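PDB 2YXH: MazG-related protein, which is of unproven function but, as a magnesium-binding member of the MazG family, probably hydrolyses nucleoside triphosphates to monophosphates and pyrophosphate. Local coordinates for residues 17-22 / 68-73; 39-42 / 48-51. The protein carries 1 engineered substitution. One frame throughout, in Å; residues are numbered along the deposited sequence.

Contact 1. Residues 17-22 / 68-73; sequences PWLEKQ and AQRDYG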
loop_
_atom_site.group_PDB
_atom_site.type_symbol
_atom_site.label_atom_id
_atom_site.label_comp_id
_atom_site.label_asym_id
_atom_site.label_seq_id
_atom_site.Cartn_x
_atom_site.Cartn_y
_atom_site.Cartn_z
ATOM N N PRO A 17 6.582 17.332 -11.608
ATOM C CA PRO A 17 5.945 18.621 -11.227
ATOM C C PRO A 17 4.457 18.491 -10.758
ATOM O O PRO A 17 3.951 19.323 -10.030
ATOM C CB PRO A 17 6.085 19.457 -12.525
ATOM C CG PRO A 17 5.973 18.404 -13.635
ATOM C CD PRO A 17 6.827 17.236 -13.069
ATOM N N TRP A 18 3.773 17.427 -11.171
ATOM C CA TRP A 18 2.465 17.123 -10.692
ATOM C C TRP A 18 2.593 16.673 -9.213
ATOM O O TRP A 18 1.808 17.147 -8.333
ATOM C CB TRP A 18 1.784 16.052 -11.590
ATOM C CG TRP A 18 0.550 15.574 -11.028
ATOM C CD1 TRP A 18 -0.718 16.181 -11.148
ATOM C CD2 TRP A 18 0.376 14.449 -10.168
ATOM N NE1 TRP A 18 -1.638 15.448 -10.441
ATOM C CE2 TRP A 18 -0.997 14.389 -9.823
ATOM C CE3 TRP A 18 1.238 13.449 -9.679
ATOM C CZ2 TRP A 18 -1.518 13.363 -9.024
ATOM C CZ3 TRP A 18 0.730 12.462 -8.893
ATOM C CH2 TRP A 18 -0.647 12.436 -8.545
ATOM N N LEU A 19 3.570 15.796 -8.927
ATOM C CA LEU A 19 3.653 15.190 -7.581
ATOM C C LEU A 19 3.942 16.292 -6.553
ATOM O O LEU A 19 3.262 16.365 -5.483
ATOM C CB LEU A 19 4.624 13.997 -7.503
ATOM C CG LEU A 19 4.721 13.338 -6.099
ATOM C CD1 LEU A 19 3.306 12.901 -5.615
ATOM C CD2 LEU A 19 5.772 12.197 -5.985
ATOM N N GLU A 20 4.840 17.215 -6.951
ATOM C CA GLU A 20 5.278 18.396 -6.127
ATOM C C GLU A 20 4.056 19.180 -5.600
ATOM O O GLU A 20 4.067 19.682 -4.420
ATOM C CB GLU A 20 6.178 19.312 -6.953
ATOM C CG GLU A 20 6.283 20.696 -6.428
ATOM C CD GLU A 20 7.515 21.456 -6.984
ATOM O OE1 GLU A 20 8.096 20.993 -8.007
ATOM O OE2 GLU A 20 7.880 22.535 -6.400
ATOM N N LYS A 21 3.020 19.284 -6.444
ATOM C CA LYS A 21 1.834 20.004 -6.110
ATOM C C LYS A 21 0.830 19.231 -5.290
ATOM O O LYS A 21 -0.161 19.836 -4.842
ATOM C CB LYS A 21 1.174 20.613 -7.356
ATOM C CG LYS A 21 2.053 21.744 -8.041
ATOM C CD LYS A 21 2.587 22.738 -6.952
ATOM C CE LYS A 21 3.895 23.543 -7.252
ATOM N NZ LYS A 21 4.690 23.724 -5.909
ATOM N N GLN A 22 1.023 17.917 -5.116
ATOM C CA GLN A 22 0.083 17.070 -4.320
ATOM C C GLN A 22 0.365 17.069 -2.792
ATOM O O GLN A 22 1.497 16.923 -2.333
ATOM C CB GLN A 22 -0.016 15.605 -4.850
ATOM C CG GLN A 22 -0.026 15.460 -6.352
ATOM C CD GLN A 22 -1.002 16.392 -7.014
ATOM O OE1 GLN A 22 -2.237 16.316 -6.750
ATOM N NE2 GLN A 22 -0.482 17.306 -7.880
ATOM N N ALA A 68 4.623 11.656 2.943
ATOM C CA ALA A 68 4.843 11.602 4.400
ATOM C C ALA A 68 6.359 11.821 4.661
ATOM O O ALA A 68 6.719 12.530 5.593
ATOM C CB ALA A 68 4.395 10.316 4.968
ATOM N N GLN A 69 7.239 11.230 3.858
ATOM C CA GLN A 69 8.666 11.523 3.963
ATOM C C GLN A 69 8.971 12.963 3.510
ATOM O O GLN A 69 9.734 13.658 4.153
ATOM C CB GLN A 69 9.496 10.573 3.108
ATOM C CG GLN A 69 10.969 10.880 3.105
ATOM C CD GLN A 69 11.810 10.052 2.005
ATOM O OE1 GLN A 69 11.732 10.274 0.765
ATOM N NE2 GLN A 69 12.599 9.146 2.493
ATOM N N ARG A 70 8.404 13.377 2.383
ATOM C CA ARG A 70 8.695 14.667 1.803
ATOM C C ARG A 70 8.368 15.818 2.768
ATOM O O ARG A 70 9.189 16.731 3.051
ATOM C CB ARG A 70 7.815 14.874 0.554
ATOM C CG ARG A 70 8.360 15.981 -0.307
ATOM C CD ARG A 70 7.379 16.359 -1.380
ATOM N NE ARG A 70 6.051 16.827 -0.892
ATOM C CZ ARG A 70 4.980 16.808 -1.647
ATOM N NH1 ARG A 70 5.072 16.327 -2.914
ATOM N NH2 ARG A 70 3.838 17.244 -1.138
ATOM N N ASP A 71 7.125 15.784 3.195
ATOM C CA ASP A 71 6.550 16.829 3.993
ATOM C C ASP A 71 6.733 16.685 5.526
ATOM O O ASP A 71 6.640 17.665 6.207
ATOM C CB ASP A 71 5.078 16.990 3.660
ATOM C CG ASP A 71 4.877 17.589 2.260
ATOM O OD1 ASP A 71 5.866 17.867 1.560
ATOM O OD2 ASP A 71 3.712 17.741 1.841
ATOM N N TYR A 72 6.820 15.472 6.050
ATOM C CA TYR A 72 6.722 15.260 7.497
ATOM C C TYR A 72 8.004 14.559 7.990
ATOM O O TYR A 72 8.144 14.273 9.169
ATOM C CB TYR A 72 5.462 14.554 7.923
ATOM C CG TYR A 72 4.226 15.418 7.630
ATOM C CD1 TYR A 72 3.810 16.382 8.557
ATOM C CD2 TYR A 72 3.472 15.259 6.459
ATOM C CE1 TYR A 72 2.710 17.261 8.269
ATOM C CE2 TYR A 72 2.329 16.157 6.146
ATOM C CZ TYR A 72 1.999 17.146 7.088
ATOM O OH TYR A 72 0.902 18.045 6.880
ATOM N N GLY A 73 8.904 14.286 7.056
ATOM C CA GLY A 73 10.198 13.599 7.265
ATOM C C GLY A 73 10.061 12.146 7.702
ATOM O O GLY A 73 11.041 11.504 8.100
#

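Contact 2. Residues 39-42 / 48-51; sequences AEAV and ANLE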
loop_
_atom_site.group_PDB
_atom_site.type_symbol
_atom_site.label_atom_id
_atom_site.label_comp_id
_atom_site.label_asym_id
_atom_site.label_seq_id
_atom_site.Cartn_x
_atom_site.Cartn_y
_atom_site.Cartn_z
ATOM N N ALA A 39 -12.634 -2.815 -4.916
ATOM C CA ALA A 39 -13.952 -3.297 -4.511
ATOM C C ALA A 39 -14.828 -3.550 -5.728
ATOM O O ALA A 39 -15.369 -4.618 -5.877
ATOM C CB ALA A 39 -14.549 -2.354 -3.610
ATOM N N GLU A 40 -14.915 -2.632 -6.668
ATOM C CA GLU A 40 -15.691 -2.931 -7.876
ATOM C C GLU A 40 -15.141 -4.154 -8.636
ATOM O O GLU A 40 -15.871 -5.014 -9.083
ATOM C CB GLU A 40 -15.760 -1.660 -8.755
ATOM C CG GLU A 40 -16.147 -1.880 -10.195
ATOM C CD GLU A 40 -17.665 -2.204 -10.415
ATOM O OE1 GLU A 40 -18.412 -2.187 -9.418
ATOM O OE2 GLU A 40 -18.070 -2.507 -11.580
ATOM N N ALA A 41 -13.842 -4.273 -8.772
ATOM C CA ALA A 41 -13.341 -5.400 -9.591
ATOM C C ALA A 41 -13.614 -6.738 -8.890
ATOM O O ALA A 41 -13.959 -7.730 -9.527
ATOM C CB ALA A 41 -11.926 -5.215 -9.912
ATOM N N VAL A 42 -13.500 -6.759 -7.587
ATOM C CA VAL A 42 -13.882 -7.965 -6.837
ATOM C C VAL A 42 -15.373 -8.305 -7.101
ATOM O O VAL A 42 -15.728 -9.397 -7.533
ATOM C CB VAL A 42 -13.616 -7.766 -5.333
ATOM C CG1 VAL A 42 -14.186 -8.922 -4.441
ATOM C CG2 VAL A 42 -12.167 -7.631 -5.099
ATOM N N ALA A 48 -8.574 -9.447 -14.602
ATOM C CA ALA A 48 -7.588 -8.537 -15.262
ATOM C C ALA A 48 -7.667 -7.146 -14.635
ATOM O O ALA A 48 -6.638 -6.502 -14.446
ATOM C CB ALA A 48 -7.854 -8.403 -16.729
ATOM N N ASN A 49 -8.887 -6.693 -14.291
ATOM C CA ASN A 49 -9.028 -5.383 -13.716
ATOM C C ASN A 49 -8.604 -5.464 -12.262
ATOM O O ASN A 49 -8.009 -4.541 -11.754
ATOM C CB ASN A 49 -10.467 -4.861 -13.826
ATOM C CG ASN A 49 -10.616 -3.403 -13.276
ATOM O OD1 ASN A 49 -9.928 -2.453 -13.724
ATOM N ND2 ASN A 49 -11.549 -3.215 -12.360
ATOM N N LEU A 50 -8.895 -6.593 -11.586
ATOM C CA LEU A 50 -8.547 -6.704 -10.162
ATOM C C LEU A 50 -7.001 -6.549 -10.102
ATOM O O LEU A 50 -6.487 -5.838 -9.240
ATOM C CB LEU A 50 -9.079 -7.995 -9.500
ATOM C CG LEU A 50 -8.777 -8.160 -7.992
ATOM C CD1 LEU A 50 -9.102 -7.024 -7.045
ATOM C CD2 LEU A 50 -9.454 -9.462 -7.544
ATOM N N GLU A 51 -6.315 -7.160 -11.078
ATOM C CA GLU A 51 -4.894 -7.142 -11.062
ATOM C C GLU A 51 -4.333 -5.720 -11.320
ATOM O O GLU A 51 -3.439 -5.288 -10.634
ATOM C CB GLU A 51 -4.343 -8.093 -12.092
ATOM C CG GLU A 51 -2.863 -8.000 -12.272
ATOM C CD GLU A 51 -2.435 -8.859 -13.467
ATOM O OE1 GLU A 51 -2.738 -8.429 -14.599
ATOM O OE2 GLU A 51 -1.821 -9.950 -13.295
#

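Contact 1. Residues 17-22 / 68-73
Arg70 carries this contact, its guanidinium edge reaching two backbone carbonyls of residues 17-22. Of the two hydrogen bonds, the one from Arg70 NH2 to Gln22 O is short and straight, 2.6 Å with 165° at the hydrogen, and runs nearly along the C=O axis. Arg70 NH1 binds Leu19 O at 3.1 Å, arriving 49° out of the carbonyl plane; the turn bond from Gln22 N reaches that oxygen from the opposite face, so two donors grip it. The Arg70 chain bends at chi3 (59°), and both acceptors lie close to the guanidinium plane.

The ionic part is a side-on salt bridge within helix 47-72: Arg70 NE meets Asp71 OD1 at 2.7 Å, while NH2 bonds OD2 at 3.0 Å. This pairing fixes the rotation of the guanidinium. A leucine in place of Arg70 would probably leave Asp71 without its charge mate and the carbonyl of Gln22 without this donor.

Leu19 also makes apolar contacts, with Leu63 and Val67 of helix 47-72 and Leu27 of helix 24-43. The pattern, an arginine binding carbonyls of a short helical turn and the loop after it, ties the lead-in to helix 24-43 to the end of helix 47-72 in the all-helical MazG fold.

Contact 2. Residues 39-42 / 48-51
Ala41 points its CB toward the facing helix, and this small side chain lets the backbones come close: Ala41 CA and Leu50 CA are 5.0 Å apart. The methyl sits over the backbone of Leu50, with Ala41 CB 3.7 Å from Leu50 CA and 4.0 Å from Leu50 CB. Leu50 has CG anti to its N (chi1 -179°), which carries the branched end past Ala41 to the neighbouring valine. There Val42 CG2, the methyl lying anti to the carbonyl carbon, meets Leu50 CD1 at 3.7 Å and CD2 at 4.1 Å, the two side chains meeting at a slant.

This is the closed end of a helical hairpin of the MazG domain, where the last turn of helix 24-43 packs on the first turns of helix 47-72 beside the short connection between them. Asn49, CG anti to the backbone N (chi1 -177°), lays its side chain along the same methyl, Asn49 CB 4.2 Å from Ala41 CB. The backbone N of Asn49 is hydrogen-bonded to OD1 of Asp46, the residue just before helix 47-72. The second subunit also takes part: Leu50 packs on Tyr72 of that subunit and Val42 on its Glu25, while Glu51 OE1 forms a salt bridge with its Lys82.

Helix 47-72 joins the two contacts, contact 2 near its start and contact 1 at its end; their centres are 28 Å apart and their nearest atoms about 18 Å, so they do not touch. Contact 2 is nested in the chain between the segments of contact 1. The magnesium ligands Glu34, Glu37, Glu53, Asp56 and Asp60 all lie on helices 24-43 and 47-72. In contact 2, the side chain of Asn49 is about 6 Å from a bound magnesium ion. In contact 1, the side chain of Gln22 is about 10 Å from a bound magnesium ion. Both contacts also meet the second subunit, where Tyr72 packs on Val42 of the other chain.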